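Local coordinates for beta-galactosidase/beta-glucuronidase (Faecalibacterium prausnitzii L2-6, PDB 6MVF), which binds flavin mononucleotide and belongs to glycoside hydrolase family 2, where it probably acts as a beta-glucuronidase, at residues 108-113 / 119-124; 164-169 / 173-178; 517-522 / 620-625. All coordinates share one frame; numbering follows the deposited sequence.

Interaction 1 (108-113 / 119-124); sequences VATTHE and FRADIT
His112 lies flat on Phe119 in an offset stack. The ring centroids are 4.1 Å apart and the planes differ by only 9°. His112 CB sits over the middle of the Phe119 ring, 3.5 Å from its centroid, and makes a CH-pi contact there. Phe119 CG stands between its backbone N and carbonyl carbon (chi1 60°), which lays the ring flat against His112. With CG anti to the backbone N (chi1 -176°), the His112 ring reaches over the CG-CD1 side of Phe119 while CB stays over the centre.

Further along, Thr110 packs through its methyl. Thr110 CG2 is 3.6 Å from Ala121 CB and also lies near the edge of the Phe119 ring. Ala109 CB touches Ile123 CG2 at 3.7 Å. Ala109 and Thr110 both face Val102 in a classic beta bulge, and both point at 119-124.

The two strands run nearly antiparallel, but they belong to different sheets of the sugar-binding domain. Strand 107-113 bonds to 99-104, and 119-122 bonds to 88-93. Their connection is a beta-arch across the sandwich. With Phe119 cut back to an alanine, one face of the His112 ring would probably lose its stacking mate, and a gap would open between the sheets.

His112 NE2 is hydrogen-bonded to Glu380 of helix 368-385. With that nitrogen satisfied, the sheets meet here through stacking and methyl contacts.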
loop_
_atom_site.group_PDB
_atom_site.type_symbol
_atom_site.label_atom_id
_atom_site.label_comp_id
_atom_site.label_asym_id
_atom_site.label_seq_id
_atom_site.Cartn_x
_atom_site.Cartn_y
_atom_site.Cartn_z
ATOM N N VAL A 108 28.747 -8.459 -30.191
ATOM C CA VAL A 108 28.881 -7.184 -29.483
ATOM C C VAL A 108 27.777 -6.239 -29.928
ATOM O O VAL A 108 27.584 -6.001 -31.125
ATOM C CB VAL A 108 30.262 -6.548 -29.724
ATOM C CG1 VAL A 108 30.354 -5.209 -29.015
ATOM C CG2 VAL A 108 31.384 -7.443 -29.232
ATOM N N ALA A 109 27.031 -5.708 -28.963
ATOM C CA ALA A 109 26.027 -4.680 -29.229
ATOM C C ALA A 109 26.549 -3.270 -29.001
ATOM O O ALA A 109 26.156 -2.358 -29.731
ATOM C CB ALA A 109 24.781 -4.902 -28.364
ATOM N N THR A 110 27.451 -3.079 -28.037
ATOM C CA THR A 110 28.048 -1.778 -27.762
ATOM C C THR A 110 29.137 -1.943 -26.708
ATOM O O THR A 110 29.194 -2.959 -26.003
ATOM C CB THR A 110 26.988 -0.753 -27.298
ATOM O OG1 THR A 110 27.503 0.569 -27.469
ATOM C CG2 THR A 110 26.588 -0.957 -25.826
ATOM N N THR A 111 30.003 -0.927 -26.615
ATOM C CA THR A 111 30.977 -0.784 -25.536
ATOM C C THR A 111 30.887 0.620 -24.953
ATOM O O THR A 111 30.449 1.568 -25.611
ATOM C CB THR A 111 32.420 -1.017 -25.986
ATOM O OG1 THR A 111 32.738 -0.091 -27.034
ATOM C CG2 THR A 111 32.621 -2.442 -26.464
ATOM N N HIS A 112 31.321 0.757 -23.708
ATOM C CA HIS A 112 31.146 2.027 -23.032
ATOM C C HIS A 112 32.228 2.222 -21.990
ATOM O O HIS A 112 32.647 1.277 -21.321
ATOM C CB HIS A 112 29.777 2.123 -22.359
ATOM C CG HIS A 112 29.523 3.449 -21.724
ATOM N ND1 HIS A 112 29.830 3.714 -20.409
ATOM C CD2 HIS A 112 28.991 4.589 -22.224
ATOM C CE1 HIS A 112 29.489 4.959 -20.124
ATOM N NE2 HIS A 112 28.975 5.509 -21.208
ATOM N N GLU A 113 32.647 3.466 -21.831
ATOM C CA GLU A 113 33.673 3.820 -20.871
ATOM C C GLU A 113 33.151 4.955 -19.999
ATOM O O GLU A 113 32.411 5.825 -20.473
ATOM C CB GLU A 113 34.946 4.211 -21.603
ATOM C CG GLU A 113 36.122 4.442 -20.723
ATOM C CD GLU A 113 37.339 4.895 -21.510
ATOM O OE1 GLU A 113 37.923 5.944 -21.150
ATOM O OE2 GLU A 113 37.707 4.197 -22.488
ATOM N N PHE A 119 24.038 4.246 -20.597
ATOM C CA PHE A 119 24.282 4.058 -22.018
ATOM C C PHE A 119 23.327 2.990 -22.532
ATOM O O PHE A 119 22.892 2.114 -21.770
ATOM C CB PHE A 119 25.747 3.715 -22.300
ATOM C CG PHE A 119 26.216 2.466 -21.635
ATOM C CD1 PHE A 119 26.708 2.494 -20.339
ATOM C CD2 PHE A 119 26.195 1.256 -22.313
ATOM C CE1 PHE A 119 27.161 1.325 -19.735
ATOM C CE2 PHE A 119 26.632 0.098 -21.712
ATOM C CZ PHE A 119 27.115 0.127 -20.432
ATOM N N ARG A 120 22.961 3.111 -23.816
ATOM C CA ARG A 120 21.972 2.230 -24.436
ATOM C C ARG A 120 22.521 1.633 -25.723
ATOM O O ARG A 120 23.521 2.101 -26.279
ATOM C CB ARG A 120 20.657 2.957 -24.744
ATOM C CG ARG A 120 20.096 3.703 -23.580
ATOM C CD ARG A 120 18.668 4.116 -23.829
ATOM N NE ARG A 120 18.207 5.029 -22.788
ATOM C CZ ARG A 120 18.203 6.355 -22.900
ATOM N NH1 ARG A 120 18.623 6.947 -24.025
ATOM N NH2 ARG A 120 17.769 7.084 -21.882
ATOM N N ALA A 121 21.823 0.601 -26.203
ATOM C CA ALA A 121 22.205 -0.106 -27.420
ATOM C C ALA A 121 20.969 -0.689 -28.097
ATOM O O ALA A 121 20.160 -1.359 -27.445
ATOM C CB ALA A 121 23.216 -1.216 -27.112
ATOM N N ASP A 122 20.820 -0.419 -29.398
ATOM C CA ASP A 122 19.748 -0.993 -30.214
ATOM C C ASP A 122 20.105 -2.451 -30.523
ATOM O O ASP A 122 20.919 -2.738 -31.393
ATOM C CB ASP A 122 19.564 -0.152 -31.475
ATOM C CG ASP A 122 18.424 -0.642 -32.378
ATOM O OD1 ASP A 122 17.798 -1.684 -32.084
ATOM O OD2 ASP A 122 18.152 0.039 -33.402
ATOM N N ILE A 123 19.501 -3.393 -29.810
ATOM C CA ILE A 123 19.806 -4.801 -30.007
ATOM C C ILE A 123 18.719 -5.503 -30.814
ATOM O O ILE A 123 18.614 -6.724 -30.759
ATOM C CB ILE A 123 20.048 -5.523 -28.675
ATOM C CG1 ILE A 123 18.762 -5.554 -27.855
ATOM C CG2 ILE A 123 21.145 -4.827 -27.898
ATOM C CD1 ILE A 123 18.741 -6.633 -26.818
ATOM N N THR A 124 17.917 -4.743 -31.569
ATOM C CA THR A 124 16.791 -5.294 -32.324
ATOM C C THR A 124 17.219 -6.487 -33.172
ATOM O O THR A 124 16.677 -7.595 -33.043
ATOM C CB THR A 124 16.182 -4.206 -33.228
ATOM O OG1 THR A 124 15.778 -3.081 -32.442
ATOM C CG2 THR A 124 14.978 -4.748 -34.005
#

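Interaction 2 (164-169 / 173-178); sequences NLISVP and FDLDYY. With FMN (flavin mononucleotide), chain G.
Leu175 meets both Ile166 and Val168, and these buried contacts join 173-178 to strand 163-168. Phe173 starts the segment; its backbone N is held by Asp268 and its ring packs on strand 195-204.

Asp174 comes next and binds the flavin. Its OD2 accepts from FMN N3 at 2.9 Å, with an N-H...O angle of 154°. OD1, the other oxygen, is met from above the carboxylate plane by the backbone N of Asp176 at 2.8 Å. This is an Asx turn, and it fixes the carboxylate that reads the pyrimidine edge of the flavin.

Leu175 points the other way, to the sugar-binding domain. Its CD1 meets Val168 CG2 tip to tip at 4.0 Å. The other methyl, CD2, lies 3.7 Å from Ile166 CD1. The segment follows the short strand 172-173, which already pairs with 195-204 in the next beta sheet of the family 2 fold; Leu175 packs back on the sandwich strand 163-168.

Asp176 then turns its carboxylate to Tyr90 OH. Tyr177 has its CG anti to the backbone N (chi1 -169°), which lays the ring over the isoalloxazine; FMN C10 is 3.3 Å above the ring plane. Tyr177 OH accepts from FMN O2' at 2.7 Å and donates to the phosphate oxygen FMN O3P at 2.6 Å. The ring is therefore held to both flavin and ribityl phosphate.

Tyr178 covers the opposite face of Tyr177, its CD1 above the ring centre. Tyr178 OH bonds to Glu376 of helix 368-385.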
loop_
_atom_site.group_PDB
_atom_site.type_symbol
_atom_site.label_atom_id
_atom_site.label_comp_id
_atom_site.label_asym_id
_atom_site.label_seq_id
_atom_site.Cartn_x
_atom_site.Cartn_y
_atom_site.Cartn_z
ATOM N N ASN A 164 17.941 -2.241 -17.930
ATOM C CA ASN A 164 16.573 -2.183 -18.433
ATOM C C ASN A 164 16.504 -2.631 -19.882
ATOM O O ASN A 164 17.427 -2.410 -20.669
ATOM C CB ASN A 164 15.982 -0.772 -18.375
ATOM C CG ASN A 164 15.623 -0.341 -16.977
ATOM O OD1 ASN A 164 15.017 -1.096 -16.220
ATOM N ND2 ASN A 164 15.988 0.891 -16.628
ATOM N N LEU A 165 15.367 -3.222 -20.229
ATOM C CA LEU A 165 15.002 -3.537 -21.602
ATOM C C LEU A 165 13.906 -2.570 -22.032
ATOM O O LEU A 165 12.945 -2.354 -21.284
ATOM C CB LEU A 165 14.520 -4.981 -21.704
ATOM C CG LEU A 165 14.623 -5.753 -23.002
ATOM C CD1 LEU A 165 16.079 -5.949 -23.361
ATOM C CD2 LEU A 165 13.921 -7.094 -22.832
ATOM N N ILE A 166 14.059 -1.964 -23.209
ATOM C CA ILE A 166 13.093 -0.992 -23.719
ATOM C C ILE A 166 12.545 -1.483 -25.060
ATOM O O ILE A 166 13.309 -1.758 -25.994
ATOM C CB ILE A 166 13.705 0.414 -23.855
ATOM C CG1 ILE A 166 14.265 0.885 -22.508
ATOM C CG2 ILE A 166 12.654 1.390 -24.383
ATOM C CD1 ILE A 166 14.971 2.227 -22.553
ATOM N N SER A 167 11.223 -1.581 -25.152
ATOM C CA SER A 167 10.510 -1.957 -26.363
ATOM C C SER A 167 9.741 -0.737 -26.862
ATOM O O SER A 167 8.968 -0.142 -26.102
ATOM C CB SER A 167 9.562 -3.122 -26.067
ATOM O OG SER A 167 8.750 -3.421 -27.173
ATOM N N VAL A 168 9.961 -0.356 -28.119
ATOM C CA VAL A 168 9.323 0.825 -28.707
ATOM C C VAL A 168 8.922 0.526 -30.142
ATOM O O VAL A 168 9.422 -0.424 -30.759
ATOM C CB VAL A 168 10.245 2.066 -28.674
ATOM C CG1 VAL A 168 10.439 2.594 -27.232
ATOM C CG2 VAL A 168 11.571 1.768 -29.356
ATOM N N PRO A 169 8.003 1.328 -30.709
ATOM C CA PRO A 169 7.707 1.200 -32.141
ATOM C C PRO A 169 8.848 1.747 -32.974
ATOM O O PRO A 169 9.819 2.287 -32.424
ATOM C CB PRO A 169 6.439 2.045 -32.336
ATOM C CG PRO A 169 5.979 2.409 -30.965
ATOM C CD PRO A 169 7.180 2.376 -30.087
ATOM N N PHE A 173 10.728 8.413 -29.651
ATOM C CA PHE A 173 11.669 9.415 -29.165
ATOM C C PHE A 173 13.069 8.826 -28.979
ATOM O O PHE A 173 13.236 7.684 -28.524
ATOM C CB PHE A 173 11.177 10.019 -27.846
ATOM C CG PHE A 173 9.882 10.780 -27.954
ATOM C CD1 PHE A 173 9.847 12.042 -28.551
ATOM C CD2 PHE A 173 8.703 10.256 -27.410
ATOM C CE1 PHE A 173 8.670 12.749 -28.646
ATOM C CE2 PHE A 173 7.514 10.964 -27.482
ATOM C CZ PHE A 173 7.493 12.212 -28.105
ATOM N N ASP A 174 14.077 9.657 -29.274
ATOM C CA ASP A 174 15.465 9.226 -29.425
ATOM C C ASP A 174 15.989 8.562 -28.161
ATOM O O ASP A 174 15.955 9.151 -27.075
ATOM C CB ASP A 174 16.335 10.433 -29.797
ATOM C CG ASP A 174 17.701 10.042 -30.385
ATOM O OD1 ASP A 174 18.076 8.853 -30.340
ATOM O OD2 ASP A 174 18.407 10.934 -30.907
ATOM N N LEU A 175 16.499 7.338 -28.328
ATOM C CA LEU A 175 17.107 6.543 -27.271
ATOM C C LEU A 175 18.612 6.417 -27.445
ATOM O O LEU A 175 19.287 5.818 -26.588
ATOM C CB LEU A 175 16.475 5.144 -27.250
ATOM C CG LEU A 175 15.044 5.060 -26.719
ATOM C CD1 LEU A 175 14.207 3.960 -27.393
ATOM C CD2 LEU A 175 15.128 4.829 -25.232
ATOM N N ASP A 176 19.153 6.976 -28.529
ATOM C CA ASP A 176 20.501 6.679 -29.008
ATOM C C ASP A 176 21.501 7.785 -28.754
ATOM O O ASP A 176 22.661 7.630 -29.126
ATOM C CB ASP A 176 20.484 6.385 -30.517
ATOM C CG ASP A 176 20.025 4.988 -30.821
ATOM O OD1 ASP A 176 20.542 4.046 -30.174
ATOM O OD2 ASP A 176 19.138 4.831 -31.686
ATOM N N TYR A 177 21.095 8.890 -28.152
ATOM C CA TYR A 177 21.961 10.056 -28.033
ATOM C C TYR A 177 22.446 10.205 -26.582
ATOM O O TYR A 177 21.782 10.810 -25.738
ATOM C CB TYR A 177 21.239 11.298 -28.537
ATOM C CG TYR A 177 22.181 12.459 -28.688
ATOM C CD1 TYR A 177 23.077 12.528 -29.749
ATOM C CD2 TYR A 177 22.212 13.462 -27.744
ATOM C CE1 TYR A 177 23.950 13.587 -29.861
ATOM C CE2 TYR A 177 23.076 14.514 -27.853
ATOM C CZ TYR A 177 23.936 14.574 -28.903
ATOM O OH TYR A 177 24.779 15.641 -28.966
ATOM N N TYR A 178 23.619 9.630 -26.305
ATOM C CA TYR A 178 24.319 9.802 -25.031
ATOM C C TYR A 178 23.441 9.466 -23.841
ATOM O O TYR A 178 23.533 10.103 -22.793
ATOM C CB TYR A 178 24.858 11.214 -24.886
ATOM C CG TYR A 178 25.977 11.552 -25.832
ATOM C CD1 TYR A 178 25.712 12.108 -27.081
ATOM C CD2 TYR A 178 27.305 11.334 -25.473
ATOM C CE1 TYR A 178 26.735 12.432 -27.947
ATOM C CE2 TYR A 178 28.335 11.654 -26.337
ATOM C CZ TYR A 178 28.044 12.207 -27.570
ATOM O OH TYR A 178 29.065 12.529 -28.431
HETATM N N1 FMN G . 20.203 15.321 -30.392
HETATM C C2 FMN G . 19.585 14.159 -30.621
HETATM O O2 FMN G . 19.564 13.655 -31.745
HETATM N N3 FMN G . 18.983 13.474 -29.674
HETATM C C4 FMN G . 18.921 13.875 -28.443
HETATM O O4 FMN G . 18.360 13.232 -27.570
HETATM C C4A FMN G . 19.543 15.115 -28.128
HETATM N N5 FMN G . 19.495 15.513 -26.889
HETATM C C5A FMN G . 20.052 16.650 -26.525
HETATM C C6 FMN G . 19.975 17.041 -25.213
HETATM C C7 FMN G . 20.531 18.205 -24.819
HETATM C C7M FMN G . 20.446 18.616 -23.401
HETATM C C8 FMN G . 21.233 19.030 -25.793
HETATM C C8M FMN G . 21.866 20.306 -25.363
HETATM C C9 FMN G . 21.305 18.634 -27.110
HETATM C C9A FMN G . 20.731 17.469 -27.521
HETATM N N10 FMN G . 20.828 17.052 -28.839
HETATM C C10 FMN G . 20.216 15.847 -29.180
HETATM C "C1'" FMN G . 21.496 17.958 -29.763
HETATM C "C2'" FMN G . 22.786 17.612 -30.467
HETATM O "O2'" FMN G . 23.743 18.032 -29.529
HETATM C "C3'" FMN G . 23.033 18.446 -31.704
HETATM O "O3'" FMN G . 21.815 19.002 -32.148
HETATM C "C4'" FMN G . 23.566 17.673 -32.890
HETATM O "O4'" FMN G . 22.826 16.463 -32.939
HETATM C "C5'" FMN G . 25.073 17.417 -32.855
HETATM O "O5'" FMN G . 25.370 16.132 -32.337
HETATM P P FMN G . 26.810 15.684 -31.851
HETATM O O1P FMN G . 26.799 14.241 -32.162
HETATM O O2P FMN G . 27.767 16.521 -32.647
HETATM O O3P FMN G . 26.963 15.970 -30.396
#

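Interaction 3 (517-522 / 620-625)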
loop_
_atom_site.group_PDB
_atom_site.type_symbol
_atom_site.label_atom_id
_atom_site.label_comp_id
_atom_site.label_asym_id
_atom_site.label_seq_id
_atom_site.Cartn_x
_atom_site.Cartn_y
_atom_site.Cartn_z
ATOM N N MET A 517 33.703 26.637 11.755
ATOM C CA MET A 517 33.388 26.826 10.339
ATOM C C MET A 517 31.941 27.256 10.136
ATOM O O MET A 517 31.657 28.092 9.270
ATOM C CB MET A 517 33.669 25.547 9.556
ATOM C CG MET A 517 35.116 25.115 9.618
ATOM S SD MET A 517 36.233 26.362 8.923
ATOM C CE MET A 517 35.922 26.167 7.164
ATOM N N ALA A 518 31.013 26.669 10.892
ATOM C CA ALA A 518 29.617 27.071 10.808
ATOM C C ALA A 518 29.480 28.569 10.994
ATOM O O ALA A 518 28.766 29.240 10.242
ATOM C CB ALA A 518 28.785 26.330 11.865
ATOM N N GLN A 519 30.172 29.108 12.002
ATOM C CA GLN A 519 30.123 30.534 12.281
ATOM C C GLN A 519 30.934 31.334 11.257
ATOM O O GLN A 519 30.542 32.447 10.896
ATOM C CB GLN A 519 30.621 30.782 13.711
ATOM C CG GLN A 519 30.526 32.229 14.143
ATOM C CD GLN A 519 29.097 32.692 14.165
ATOM O OE1 GLN A 519 28.236 32.013 14.737
ATOM N NE2 GLN A 519 28.814 33.830 13.508
ATOM N N ALA A 520 32.048 30.779 10.770
ATOM C CA ALA A 520 32.836 31.450 9.738
ATOM C C ALA A 520 32.013 31.706 8.478
ATOM O O ALA A 520 32.078 32.799 7.902
ATOM C CB ALA A 520 34.084 30.628 9.397
ATOM N N PHE A 521 31.238 30.708 8.031
ATOM C CA PHE A 521 30.466 30.900 6.804
ATOM C C PHE A 521 29.214 31.723 7.039
ATOM O O PHE A 521 28.801 32.466 6.151
ATOM C CB PHE A 521 30.122 29.558 6.166
ATOM C CG PHE A 521 31.324 28.841 5.646
ATOM C CD1 PHE A 521 32.133 29.439 4.691
ATOM C CD2 PHE A 521 31.679 27.598 6.140
ATOM C CE1 PHE A 521 33.268 28.804 4.217
ATOM C CE2 PHE A 521 32.806 26.942 5.665
ATOM C CZ PHE A 521 33.610 27.545 4.701
ATOM N N GLU A 522 28.627 31.653 8.223
ATOM C CA GLU A 522 27.560 32.590 8.546
ATOM C C GLU A 522 28.065 34.032 8.612
ATOM O O GLU A 522 27.303 34.969 8.355
ATOM C CB GLU A 522 26.890 32.197 9.866
ATOM C CG GLU A 522 25.770 33.137 10.249
ATOM C CD GLU A 522 25.122 32.752 11.541
ATOM O OE1 GLU A 522 25.568 33.264 12.592
ATOM O OE2 GLU A 522 24.177 31.930 11.505
ATOM N N THR A 620 22.354 32.573 27.722
ATOM C CA THR A 620 21.843 33.099 26.463
ATOM C C THR A 620 23.033 33.257 25.533
ATOM O O THR A 620 24.013 33.923 25.881
ATOM C CB THR A 620 21.104 34.428 26.656
ATOM O OG1 THR A 620 19.995 34.225 27.548
ATOM C CG2 THR A 620 20.591 34.975 25.307
ATOM N N ALA A 621 22.958 32.626 24.373
ATOM C CA ALA A 621 24.103 32.536 23.485
ATOM C C ALA A 621 23.597 32.233 22.085
ATOM O O ALA A 621 22.426 31.916 21.881
ATOM C CB ALA A 621 25.089 31.462 23.956
ATOM N N HIS A 622 24.498 32.314 21.126
ATOM C CA HIS A 622 24.173 32.008 19.742
ATOM C C HIS A 622 24.673 30.601 19.402
ATOM O O HIS A 622 25.849 30.411 19.084
ATOM C CB HIS A 622 24.781 33.067 18.831
ATOM C CG HIS A 622 24.459 32.875 17.382
ATOM N ND1 HIS A 622 23.191 33.050 16.871
ATOM C CD2 HIS A 622 25.239 32.515 16.337
ATOM C CE1 HIS A 622 23.209 32.824 15.569
ATOM N NE2 HIS A 622 24.438 32.490 15.223
ATOM N N ARG A 623 23.768 29.613 19.468
ATOM C CA ARG A 623 23.951 28.247 18.942
ATOM C C ARG A 623 24.752 27.312 19.851
ATOM O O ARG A 623 24.309 26.190 20.107
ATOM C CB ARG A 623 24.603 28.270 17.561
ATOM C CG ARG A 623 23.906 29.178 16.544
ATOM C CD ARG A 623 22.478 28.751 16.311
ATOM N NE ARG A 623 21.811 29.626 15.356
ATOM C CZ ARG A 623 20.657 30.246 15.588
ATOM N NH1 ARG A 623 20.029 30.087 16.744
ATOM N NH2 ARG A 623 20.128 31.015 14.659
ATOM N N VAL A 624 25.918 27.740 20.338
ATOM C CA VAL A 624 26.786 26.911 21.165
ATOM C C VAL A 624 26.728 27.409 22.604
ATOM O O VAL A 624 26.889 28.604 22.861
ATOM C CB VAL A 624 28.226 26.918 20.631
ATOM C CG1 VAL A 624 29.116 26.060 21.486
ATOM C CG2 VAL A 624 28.242 26.438 19.184
ATOM N N PHE A 625 26.495 26.486 23.537
ATOM C CA PHE A 625 26.391 26.756 24.967
ATOM C C PHE A 625 27.339 25.815 25.700
ATOM O O PHE A 625 27.323 24.608 25.448
ATOM C CB PHE A 625 24.962 26.526 25.474
ATOM C CG PHE A 625 23.909 27.280 24.714
ATOM C CD1 PHE A 625 23.479 26.843 23.485
ATOM C CD2 PHE A 625 23.323 28.422 25.256
ATOM C CE1 PHE A 625 22.504 27.547 22.790
ATOM C CE2 PHE A 625 22.355 29.122 24.570
ATOM C CZ PHE A 625 21.944 28.689 23.339
HETATM O O HOH W 1 22.326 30.206 12.810
#
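His622 reaches Glu522 through the one direct hydrogen bond between 517-522 and 620-625. His622 NE2 donates to Glu522 OE1 at 3.0 Å. The bond is bent (138°). It uses the syn lone pair of the carboxylate oxygen, which lies 29° out of the His622 ring plane. Glu522 has an extended chain, with CG anti to the backbone N (chi1 -180°), and comes at His622 from the opposite direction. Glu522 OE1 also takes a weak bond from Gln519 NE2 at 3.4 Å. The backbone at Arg623 makes a gamma turn, closed by a weak bond from Val624 N to His622 O.

A second link runs through water. The water donates to Glu522 OE2 at 2.8 Å and accepts from Arg623 NE at 2.7 Å, near the guanidinium plane. The opposite charges of Glu522 and Arg623 are thus joined by a water rather than by direct contact, and probably still attract.

Packing makes up the rest. Gln519 OE1 lies at the edge of the imidazole, 3.4 Å from His622 CD2. That oxygen is hydrogen-bonded to Tyr574 OH. Arg623 folds across one face of the imidazole, with CG against the ring centre.

His622 is exposed and also touches a crystal neighbour. The contact is a surface one, away from the flavin site. It ties the last turn of helix 507-522, in the TIM barrel, to the loop linking strands 614-620 and 624-629, which lie in different sheets of the C-terminal beta domain, with Tyr574 of helix 566-575 packed against Glu522 and Arg623.

Overall arrangement
Interactions 1 and 2 are neighbours, their centres about 11 Å apart. They meet where Arg120 NH1 approaches Leu175 O at 2.9 Å, a probable hydrogen bond. Both reach the sheet that holds strands 88-93, 119-122 and 163-168. Interaction 2 supplies two residues of the FMN pocket, whereas interaction 1 lies next to it: the Arg120 side chain is about 7 Å from the flavin. Helix 368-385 faces both, giving Glu380 to interaction 1 and the pocket residues Lys379 and Ile383 to the flavin side. Interaction 3 lies across the chain's centre, about 53 Å and 52 Å from the other two, centre to centre. It joins different domains and takes no part in the pocket.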